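Local coordinates for probable outer membrane protein (Pseudomonas aeruginosa, PDB 3DWO) that probably carries long-chain fatty acids and similar hydrophobic compounds across the outer membrane, through a beta-barrel channel with a way out in its wall, at residues Asn25-Ala30 with Lys42-Leu47; Ala95-Gly100 with Gln116-Gly121; Ile165-Ser170 with Ala234-Lys239. One frame throughout, in Å; residues are numbered along the deposited sequence.

Interaction 1: residues Asn25-Ala30 with Lys42-Leu47; sequences NDPSAA and KRIAQL
As in other members of the FadL family, the N-terminal part of the chain probably forms a hatch inside the barrel, and here it meets the inner face of the first barrel strand, with Asn25 and Pro27 resting on Lys42, Ile44 and Gln46. The alternation of strand 44-63 brings Ile44 and Gln46 inward, while Ala45 between them turns to the other face. Pro27 lies against both inward residues: its CG is 4.0 Å from Ile44 CG2, and the amide end of Gln46 passes across the ring at about a right angle. Further back, the CB of Asn25 sits 3.8 Å from Ile44 CD1 and 3.6 Å from Lys42 CE. The lysine chain, bent at chi2 and again at its last torsion, lays that methylene across Asn25 while its ammonium group forms a salt bridge with Asp442, close to the end of the last barrel strand. Pro27 is held within a type I turn running from Asp26 to Ala29, the approach to helix 29-32. The carboxylate of Asp26 fixes this turn twice. Ser28 N donates to Asp26 OD1 at 3.0 Å, an Asx turn and a capping bond, and Ser28 OG donates to Asp26 OD2 at 2.7 Å; both donors stand above the carboxylate plane. Asn9, another residue near the N-terminus, ties hatch to wall, since its ND2 bonds to Asp26 OD1 and to Gln46 OE1, and Gln46 NE2 in turn reaches Thr440 OG1. With CG trans to the backbone N (chi1 -179°) and the chain extended beyond it, Gln46 stands straight out from the strand and places OE1 only 3.0 Å from Pro27 CG.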
loop_
_atom_site.group_PDB
_atom_site.type_symbol
_atom_site.label_atom_id
_atom_site.label_comp_id
_atom_site.label_asym_id
_atom_site.label_seq_id
_atom_site.Cartn_x
_atom_site.Cartn_y
_atom_site.Cartn_z
ATOM N N ASN A 25 -20.110 -18.048 -7.282
ATOM C CA ASN A 25 -18.905 -18.871 -7.336
ATOM C C ASN A 25 -17.601 -18.114 -7.585
ATOM O O ASN A 25 -16.844 -18.445 -8.498
ATOM C CB ASN A 25 -19.074 -19.962 -8.398
ATOM C CG ASN A 25 -20.280 -20.846 -8.134
ATOM O OD1 ASN A 25 -20.424 -21.420 -7.053
ATOM N ND2 ASN A 25 -21.152 -20.964 -9.125
ATOM N N ASP A 26 -17.342 -17.106 -6.761
ATOM C CA ASP A 26 -16.129 -16.305 -6.874
ATOM C C ASP A 26 -15.146 -16.770 -5.801
ATOM O O ASP A 26 -15.309 -16.461 -4.618
ATOM C CB ASP A 26 -16.466 -14.822 -6.687
ATOM C CG ASP A 26 -15.233 -13.940 -6.660
ATOM O OD1 ASP A 26 -14.123 -14.446 -6.924
ATOM O OD2 ASP A 26 -15.378 -12.735 -6.377
ATOM N N PRO A 27 -14.109 -17.519 -6.205
ATOM C CA PRO A 27 -13.093 -18.039 -5.285
ATOM C C PRO A 27 -12.368 -17.001 -4.426
ATOM O O PRO A 27 -11.774 -17.356 -3.406
ATOM C CB PRO A 27 -12.150 -18.803 -6.212
ATOM C CG PRO A 27 -12.259 -18.054 -7.497
ATOM C CD PRO A 27 -13.744 -17.817 -7.601
ATOM N N SER A 28 -12.419 -15.731 -4.821
ATOM C CA SER A 28 -11.759 -14.681 -4.042
ATOM C C SER A 28 -12.401 -14.572 -2.662
ATOM O O SER A 28 -11.873 -13.905 -1.771
ATOM C CB SER A 28 -11.859 -13.330 -4.751
ATOM O OG SER A 28 -13.203 -12.891 -4.816
ATOM N N ALA A 29 -13.545 -15.226 -2.493
ATOM C CA ALA A 29 -14.250 -15.206 -1.218
ATOM C C ALA A 29 -13.420 -15.877 -0.123
ATOM O O ALA A 29 -13.607 -15.612 1.059
ATOM C CB ALA A 29 -15.600 -15.913 -1.355
ATOM N N ALA A 30 -12.505 -16.754 -0.523
ATOM C CA ALA A 30 -11.657 -17.457 0.433
ATOM C C ALA A 30 -10.956 -16.476 1.379
ATOM O O ALA A 30 -10.607 -16.830 2.508
ATOM C CB ALA A 30 -10.632 -18.303 -0.307
ATOM N N LYS A 42 -18.987 -25.938 -5.698
ATOM C CA LYS A 42 -17.949 -26.847 -6.182
ATOM C C LYS A 42 -16.517 -26.383 -5.959
ATOM O O LYS A 42 -16.276 -25.268 -5.500
ATOM C CB LYS A 42 -18.160 -27.141 -7.670
ATOM C CG LYS A 42 -18.775 -25.994 -8.452
ATOM C CD LYS A 42 -17.976 -24.712 -8.314
ATOM C CE LYS A 42 -18.725 -23.546 -8.944
ATOM N NZ LYS A 42 -19.093 -23.828 -10.360
ATOM N N ARG A 43 -15.572 -27.263 -6.286
ATOM C CA ARG A 43 -14.150 -26.978 -6.143
ATOM C C ARG A 43 -13.706 -25.996 -7.214
ATOM O O ARG A 43 -13.966 -26.206 -8.397
ATOM C CB ARG A 43 -13.317 -28.250 -6.302
ATOM C CG ARG A 43 -13.492 -29.306 -5.234
ATOM C CD ARG A 43 -12.495 -30.428 -5.492
ATOM N NE ARG A 43 -12.539 -31.489 -4.490
ATOM C CZ ARG A 43 -11.641 -32.469 -4.413
ATOM N NH1 ARG A 43 -10.635 -32.518 -5.277
ATOM N NH2 ARG A 43 -11.747 -33.400 -3.472
ATOM N N ILE A 44 -13.025 -24.933 -6.800
ATOM C CA ILE A 44 -12.540 -23.941 -7.744
ATOM C C ILE A 44 -11.116 -23.513 -7.408
ATOM O O ILE A 44 -10.792 -23.222 -6.253
ATOM C CB ILE A 44 -13.443 -22.689 -7.763
ATOM C CG1 ILE A 44 -14.900 -23.100 -7.965
ATOM C CG2 ILE A 44 -13.034 -21.770 -8.906
ATOM C CD1 ILE A 44 -15.866 -21.933 -8.000
ATOM N N ALA A 45 -10.267 -23.503 -8.431
ATOM C CA ALA A 45 -8.872 -23.098 -8.304
ATOM C C ALA A 45 -8.715 -21.920 -9.256
ATOM O O ALA A 45 -9.169 -21.980 -10.398
ATOM C CB ALA A 45 -7.951 -24.235 -8.713
ATOM N N GLN A 46 -8.074 -20.849 -8.797
ATOM C CA GLN A 46 -7.923 -19.666 -9.634
ATOM C C GLN A 46 -6.604 -18.928 -9.438
ATOM O O GLN A 46 -6.136 -18.756 -8.314
ATOM C CB GLN A 46 -9.084 -18.712 -9.353
ATOM C CG GLN A 46 -9.091 -17.436 -10.165
ATOM C CD GLN A 46 -10.226 -16.512 -9.753
ATOM O OE1 GLN A 46 -10.275 -16.037 -8.617
ATOM N NE2 GLN A 46 -11.148 -16.263 -10.672
ATOM N N LEU A 47 -6.012 -18.493 -10.543
ATOM C CA LEU A 47 -4.765 -17.748 -10.503
ATOM C C LEU A 47 -4.928 -16.433 -11.251
ATOM O O LEU A 47 -5.419 -16.403 -12.379
ATOM C CB LEU A 47 -3.625 -18.542 -11.136
ATOM C CG LEU A 47 -2.344 -17.713 -11.319
ATOM C CD1 LEU A 47 -1.833 -17.230 -9.964
ATOM C CD2 LEU A 47 -1.284 -18.550 -12.020
#

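Interaction 2: residues Ala95-Gly100 with Gln116-Gly121; sequences AWLPTG and QVVPMG. With C8E ((hydroxyethyloxy)tri(ethyloxy)octane), chain E; C8E ((hydroxyethyloxy)tri(ethyloxy)octane), chain L.
A sharp bend at chi2 (-88°) folds the side chain of Gln116 back across Pro98, after a first torsion that sends CG away from the backbone N and beside its own carbonyl carbon. The amide thereby reaches over the neighbouring strand at Pro98 and Thr99, and Gln116 NE2 donates to Pro98 O at 3.0 Å. The bond keeps to the amide plane of the glutamine, yet its donor stands 57° out of the carbonyl plane of Pro98, above that group instead of on a lone pair. Next to it the backbones form an antiparallel hydrogen-bonded pair: Gly100 N donates to Gln116 O at 3.0 Å, and Gln116 N returns a bond of 2.9 Å to Gly100 O. These strands, 93-105 and 110-125, make a hairpin of the barrel wall, but their short segments run at 134° to each other and part beyond this pair. Pro119, with helix-like backbone angles, bends the chain here, and its backbone bonds to Val5 near the N-terminus. The departure is consistent with the kink in the third strand that opens the wall sideways in FadL. Where the strands begin to separate, a water takes the proton of Val118 N at 3.1 Å and links it to Thr99 OG1, 3.0 Å from the water. Further along, Leu97 CD2 touches Val118 CG1 at 4.0 Å. The alkyl tail of one detergent molecule (chain E) takes up the place beyond: its C6 lies 3.5 Å from Leu97 CD2, and its C5 is 3.5 Å from Gly121 C. A second detergent tail (chain L) runs over Gly100 and Gln116, with its C3 against the glycine carbonyl carbon.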
loop_
_atom_site.group_PDB
_atom_site.type_symbol
_atom_site.label_atom_id
_atom_site.label_comp_id
_atom_site.label_asym_id
_atom_site.label_seq_id
_atom_site.Cartn_x
_atom_site.Cartn_y
_atom_site.Cartn_z
ATOM N N ALA A 95 4.911 -3.084 -11.745
ATOM C CA ALA A 95 5.101 -4.269 -10.916
ATOM C C ALA A 95 4.096 -5.375 -11.203
ATOM O O ALA A 95 2.982 -5.122 -11.655
ATOM C CB ALA A 95 5.031 -3.884 -9.444
ATOM N N TRP A 96 4.507 -6.610 -10.942
ATOM C CA TRP A 96 3.633 -7.755 -11.137
ATOM C C TRP A 96 3.055 -8.139 -9.784
ATOM O O TRP A 96 3.763 -8.123 -8.782
ATOM C CB TRP A 96 4.409 -8.945 -11.705
ATOM C CG TRP A 96 4.924 -8.718 -13.080
ATOM C CD1 TRP A 96 6.146 -8.230 -13.429
ATOM C CD2 TRP A 96 4.204 -8.914 -14.300
ATOM N NE1 TRP A 96 6.233 -8.103 -14.796
ATOM C CE2 TRP A 96 5.053 -8.517 -15.355
ATOM C CE3 TRP A 96 2.918 -9.384 -14.604
ATOM C CZ2 TRP A 96 4.659 -8.575 -16.696
ATOM C CZ3 TRP A 96 2.524 -9.443 -15.937
ATOM C CH2 TRP A 96 3.394 -9.040 -16.967
ATOM N N LEU A 97 1.769 -8.470 -9.756
ATOM C CA LEU A 97 1.117 -8.870 -8.518
ATOM C C LEU A 97 0.251 -10.094 -8.726
ATOM O O LEU A 97 -0.842 -10.014 -9.294
ATOM C CB LEU A 97 0.251 -7.747 -7.954
ATOM C CG LEU A 97 0.979 -6.586 -7.287
ATOM C CD1 LEU A 97 1.484 -5.618 -8.342
ATOM C CD2 LEU A 97 0.018 -5.892 -6.333
ATOM N N PRO A 98 0.736 -11.251 -8.262
ATOM C CA PRO A 98 0.025 -12.520 -8.383
ATOM C C PRO A 98 -0.992 -12.647 -7.260
ATOM O O PRO A 98 -0.860 -12.007 -6.218
ATOM C CB PRO A 98 1.145 -13.538 -8.249
ATOM C CG PRO A 98 1.992 -12.909 -7.176
ATOM C CD PRO A 98 2.045 -11.446 -7.613
ATOM N N THR A 99 -2.003 -13.473 -7.484
ATOM C CA THR A 99 -3.034 -13.716 -6.492
ATOM C C THR A 99 -3.628 -15.091 -6.782
ATOM O O THR A 99 -3.898 -15.431 -7.935
ATOM C CB THR A 99 -4.126 -12.634 -6.547
ATOM O OG1 THR A 99 -3.591 -11.392 -6.067
ATOM C CG2 THR A 99 -5.313 -13.027 -5.687
ATOM N N GLY A 100 -3.798 -15.890 -5.733
ATOM C CA GLY A 100 -4.343 -17.223 -5.910
ATOM C C GLY A 100 -5.468 -17.546 -4.947
ATOM O O GLY A 100 -5.416 -17.181 -3.773
ATOM N N GLN A 116 -3.408 -16.792 -1.779
ATOM C CA GLN A 116 -2.150 -16.070 -1.737
ATOM C C GLN A 116 -2.576 -14.669 -2.135
ATOM O O GLN A 116 -3.136 -14.470 -3.214
ATOM C CB GLN A 116 -1.155 -16.644 -2.743
ATOM C CG GLN A 116 0.058 -15.769 -2.971
ATOM C CD GLN A 116 -0.172 -14.754 -4.068
ATOM O OE1 GLN A 116 -0.434 -15.120 -5.213
ATOM N NE2 GLN A 116 -0.077 -13.474 -3.728
ATOM N N VAL A 117 -2.317 -13.709 -1.253
ATOM C CA VAL A 117 -2.719 -12.324 -1.467
ATOM C C VAL A 117 -1.595 -11.300 -1.253
ATOM O O VAL A 117 -0.545 -11.617 -0.691
ATOM C CB VAL A 117 -3.915 -12.000 -0.526
ATOM C CG1 VAL A 117 -4.102 -10.511 -0.387
ATOM C CG2 VAL A 117 -5.188 -12.629 -1.083
ATOM N N VAL A 118 -1.829 -10.075 -1.725
ATOM C CA VAL A 118 -0.880 -8.972 -1.590
ATOM C C VAL A 118 -1.654 -7.784 -1.005
ATOM O O VAL A 118 -2.106 -6.903 -1.737
ATOM C CB VAL A 118 -0.292 -8.573 -2.965
ATOM C CG1 VAL A 118 0.817 -7.541 -2.780
ATOM C CG2 VAL A 118 0.255 -9.810 -3.682
ATOM N N PRO A 119 -1.814 -7.748 0.328
ATOM C CA PRO A 119 -2.541 -6.682 1.028
ATOM C C PRO A 119 -1.920 -5.291 0.955
ATOM O O PRO A 119 -2.634 -4.284 0.916
ATOM C CB PRO A 119 -2.586 -7.180 2.479
ATOM C CG PRO A 119 -2.376 -8.661 2.369
ATOM C CD PRO A 119 -1.344 -8.763 1.286
ATOM N N MET A 120 -0.592 -5.242 0.952
ATOM C CA MET A 120 0.116 -3.972 0.947
ATOM C C MET A 120 1.193 -3.879 -0.117
ATOM O O MET A 120 1.891 -4.855 -0.411
ATOM C CB MET A 120 0.731 -3.746 2.330
ATOM C CG MET A 120 0.369 -2.415 2.957
ATOM S SD MET A 120 0.138 -2.527 4.744
ATOM C CE MET A 120 1.821 -3.038 5.256
ATOM N N GLY A 121 1.328 -2.689 -0.688
ATOM C CA GLY A 121 2.327 -2.482 -1.714
ATOM C C GLY A 121 2.386 -1.060 -2.235
ATOM O O GLY A 121 1.361 -0.475 -2.587
HETATM C C1 C8E E . 6.362 -4.132 -5.259
HETATM C C2 C8E E . 5.619 -2.880 -5.206
HETATM C C3 C8E E . 4.264 -3.005 -4.677
HETATM C C4 C8E E . 3.359 -3.090 -5.809
HETATM C C5 C8E E . 2.199 -2.211 -5.557
HETATM C C6 C8E E . 1.094 -2.600 -6.405
HETATM C C7 C8E E . 0.202 -1.481 -6.183
HETATM C C8 C8E E . -0.352 -1.078 -7.482
HETATM O O9 C8E E . -1.538 -0.349 -7.716
HETATM C C10 C8E E . -2.779 -0.867 -7.284
HETATM C C11 C8E E . -3.779 0.169 -7.692
HETATM O O12 C8E E . -3.454 1.453 -7.123
HETATM C C13 C8E E . -4.144 2.589 -7.719
HETATM C C14 C8E E . -3.589 4.043 -7.836
HETATM O O15 C8E E . -2.320 4.549 -8.339
HETATM C C16 C8E E . -1.340 4.628 -7.282
HETATM C C17 C8E E . -1.313 5.971 -6.535
HETATM O O18 C8E E . -0.256 6.939 -6.694
HETATM C C19 C8E E . 0.827 6.737 -5.743
HETATM C C20 C8E E . 1.179 7.755 -4.598
HETATM O O21 C8E E . 0.809 7.428 -3.255
HETATM C C1 C8E L . -2.469 -20.669 -1.917
HETATM C C2 C8E L . -3.344 -21.257 -2.919
HETATM C C3 C8E L . -3.379 -20.541 -4.194
HETATM C C4 C8E L . -4.249 -21.290 -5.082
HETATM C C5 C8E L . -3.507 -21.597 -6.329
HETATM C C6 C8E L . -4.400 -22.153 -7.323
HETATM O O HOH W 1 -4.147 -9.691 -3.671
#

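Interaction 3: residues Ile165-Ser170 with Ala234-Lys239; sequences IIQRTS and AKIRNK
Ile236, Asn238 and Gln167 bury the most surface here, and each is directed toward the opposite segment. Ile236 extends its CD1 to the CG2 branch of Ile165, 3.9 Å away, the two side chains lying crosswise. Its CG2, the branch trans to the backbone N, faces Gln167 more loosely. Gln167 itself is bent at chi2 (-73°), which turns its amide toward Asn238, but this amide end is less surely placed, because its OE1 comes implausibly close to Thr169 OG1. The approach of Gln167 NE2 to Asn238 OD1, 3.6 Å as modelled, is therefore doubtful in detail and is not a hydrogen bond. The two segments are not neighbours in the beta barrel: strand 201-220 runs between strands 158-177 and 226-248, so these side chains meet across the middle strand, over Ser211, whose backbone bonds to that of Gln167. The alpha carbons consequently remain 8.6 Å apart for Gln167 and Ile236. Segment 234-239 leaves regular strand geometry at this point. Asn238 has firmer partners than those across the contact, its OD1 accepting from Asn209 ND2, its ND2 donating to Leu282 O and its backbone N to Asp283. Thr169 is bonded through its hydroxyl to Thr143 on strand 138-153; the further approach of Asn238 ND2 to Thr169 OG1, at 3.1 Å, is a weak and somewhat doubtful hydrogen bond.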
loop_
_atom_site.group_PDB
_atom_site.type_symbol
_atom_site.label_atom_id
_atom_site.label_comp_id
_atom_site.label_asym_id
_atom_site.label_seq_id
_atom_site.Cartn_x
_atom_site.Cartn_y
_atom_site.Cartn_z
ATOM N N ILE A 165 -4.589 -15.276 8.364
ATOM C CA ILE A 165 -3.654 -14.946 7.304
ATOM C C ILE A 165 -2.255 -14.861 7.885
ATOM O O ILE A 165 -2.043 -14.213 8.910
ATOM C CB ILE A 165 -4.023 -13.597 6.631
ATOM C CG1 ILE A 165 -2.890 -13.146 5.706
ATOM C CG2 ILE A 165 -4.326 -12.550 7.689
ATOM C CD1 ILE A 165 -3.191 -11.862 4.950
ATOM N N ILE A 166 -1.308 -15.556 7.262
ATOM C CA ILE A 166 0.074 -15.495 7.723
ATOM C C ILE A 166 0.708 -14.524 6.753
ATOM O O ILE A 166 0.859 -14.803 5.559
ATOM C CB ILE A 166 0.785 -16.852 7.664
ATOM C CG1 ILE A 166 0.023 -17.871 8.514
ATOM C CG2 ILE A 166 2.192 -16.711 8.221
ATOM C CD1 ILE A 166 -0.133 -17.463 9.981
ATOM N N GLN A 167 1.075 -13.375 7.294
ATOM C CA GLN A 167 1.611 -12.284 6.515
ATOM C C GLN A 167 3.113 -12.015 6.626
ATOM O O GLN A 167 3.714 -12.113 7.695
ATOM C CB GLN A 167 0.794 -11.041 6.897
ATOM C CG GLN A 167 1.341 -9.741 6.452
ATOM C CD GLN A 167 2.552 -9.332 7.229
ATOM O OE1 GLN A 167 3.492 -8.801 6.658
ATOM N NE2 GLN A 167 2.541 -9.565 8.541
ATOM N N ARG A 168 3.711 -11.667 5.497
ATOM C CA ARG A 168 5.125 -11.336 5.446
ATOM C C ARG A 168 5.273 -9.963 4.791
ATOM O O ARG A 168 4.862 -9.759 3.652
ATOM C CB ARG A 168 5.894 -12.387 4.645
ATOM C CG ARG A 168 7.305 -11.962 4.270
ATOM C CD ARG A 168 8.200 -11.803 5.478
ATOM N NE ARG A 168 9.483 -11.208 5.116
ATOM C CZ ARG A 168 10.283 -11.677 4.162
ATOM N NH1 ARG A 168 9.932 -12.752 3.469
ATOM N NH2 ARG A 168 11.431 -11.063 3.891
ATOM N N THR A 169 5.849 -9.020 5.527
ATOM C CA THR A 169 6.055 -7.669 5.015
ATOM C C THR A 169 7.529 -7.322 4.940
ATOM O O THR A 169 8.282 -7.599 5.866
ATOM C CB THR A 169 5.406 -6.602 5.929
ATOM O OG1 THR A 169 3.985 -6.752 5.926
ATOM C CG2 THR A 169 5.759 -5.205 5.440
ATOM N N SER A 170 7.939 -6.712 3.835
ATOM C CA SER A 170 9.319 -6.270 3.690
ATOM C C SER A 170 9.204 -4.780 3.412
ATOM O O SER A 170 8.307 -4.349 2.693
ATOM C CB SER A 170 10.012 -6.965 2.519
ATOM O OG SER A 170 9.585 -6.415 1.294
ATOM N N ALA A 234 -9.297 -7.709 10.806
ATOM C CA ALA A 234 -8.703 -7.051 11.955
ATOM C C ALA A 234 -7.322 -6.505 11.627
ATOM O O ALA A 234 -6.657 -6.984 10.710
ATOM C CB ALA A 234 -8.621 -8.029 13.138
ATOM N N LYS A 235 -6.903 -5.491 12.375
ATOM C CA LYS A 235 -5.587 -4.901 12.182
ATOM C C LYS A 235 -4.550 -5.977 12.459
ATOM O O LYS A 235 -4.730 -6.807 13.354
ATOM C CB LYS A 235 -5.372 -3.734 13.148
ATOM C CG LYS A 235 -3.965 -3.167 13.111
ATOM C CD LYS A 235 -3.880 -1.862 13.865
ATOM C CE LYS A 235 -4.151 -2.058 15.341
ATOM N NZ LYS A 235 -4.236 -0.747 16.029
ATOM N N ILE A 236 -3.466 -5.969 11.694
ATOM C CA ILE A 236 -2.421 -6.957 11.889
ATOM C C ILE A 236 -1.187 -6.296 12.501
ATOM O O ILE A 236 -0.520 -5.480 11.849
ATOM C CB ILE A 236 -2.031 -7.631 10.547
ATOM C CG1 ILE A 236 -3.273 -8.235 9.882
ATOM C CG2 ILE A 236 -0.987 -8.714 10.790
ATOM C CD1 ILE A 236 -2.986 -8.951 8.566
ATOM N N ARG A 237 -0.908 -6.634 13.762
ATOM C CA ARG A 237 0.253 -6.101 14.463
ATOM C C ARG A 237 1.454 -6.514 13.627
ATOM O O ARG A 237 1.627 -7.692 13.304
ATOM C CB ARG A 237 0.338 -6.689 15.867
ATOM C CG ARG A 237 -0.843 -6.318 16.745
ATOM C CD ARG A 237 -0.424 -5.406 17.885
ATOM N NE ARG A 237 -0.239 -4.019 17.470
ATOM C CZ ARG A 237 0.476 -3.129 18.153
ATOM N NH1 ARG A 237 1.079 -3.486 19.283
ATOM N NH2 ARG A 237 0.583 -1.879 17.713
ATOM N N ASN A 238 2.296 -5.544 13.296
ATOM C CA ASN A 238 3.413 -5.815 12.411
ATOM C C ASN A 238 4.643 -4.951 12.724
ATOM O O ASN A 238 4.788 -3.840 12.210
ATOM C CB ASN A 238 2.894 -5.582 10.984
ATOM C CG ASN A 238 3.832 -6.080 9.911
ATOM O OD1 ASN A 238 4.590 -7.034 10.106
ATOM N ND2 ASN A 238 3.766 -5.444 8.750
ATOM N N LYS A 239 5.519 -5.474 13.577
ATOM C CA LYS A 239 6.738 -4.774 13.953
ATOM C C LYS A 239 7.865 -5.241 13.042
ATOM O O LYS A 239 8.361 -6.361 13.178
ATOM C CB LYS A 239 7.093 -5.072 15.409
ATOM C CG LYS A 239 8.387 -4.435 15.890
ATOM C CD LYS A 239 8.562 -4.684 17.385
ATOM C CE LYS A 239 9.856 -4.098 17.919
ATOM N NZ LYS A 239 9.982 -4.353 19.387
#

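All three contacts are largely buried and belong to the same barrel, but they join different kinds of neighbour. Interaction 1 sets the probable N-terminal hatch against the wall through carbon contacts, with the polar ends of Lys42 and Gln46 bonded to residues outside it. Interaction 2 joins adjacent strands of a hairpin and has the strong direct hydrogen bonds, with water and one detergent where the pair separates. Interaction 3 passes over an intervening strand, and relies on one isoleucine pair and a weak, doubtful amide-hydroxyl bond. Interactions 1 and 2 touch through Leu47 CD1 and Thr99 O, on paired strands 44-63 and 93-105; interactions 2 and 3 meet at Pro119 and Ile165, whereas interactions 1 and 3 stay about 8 Å apart at their nearest atoms.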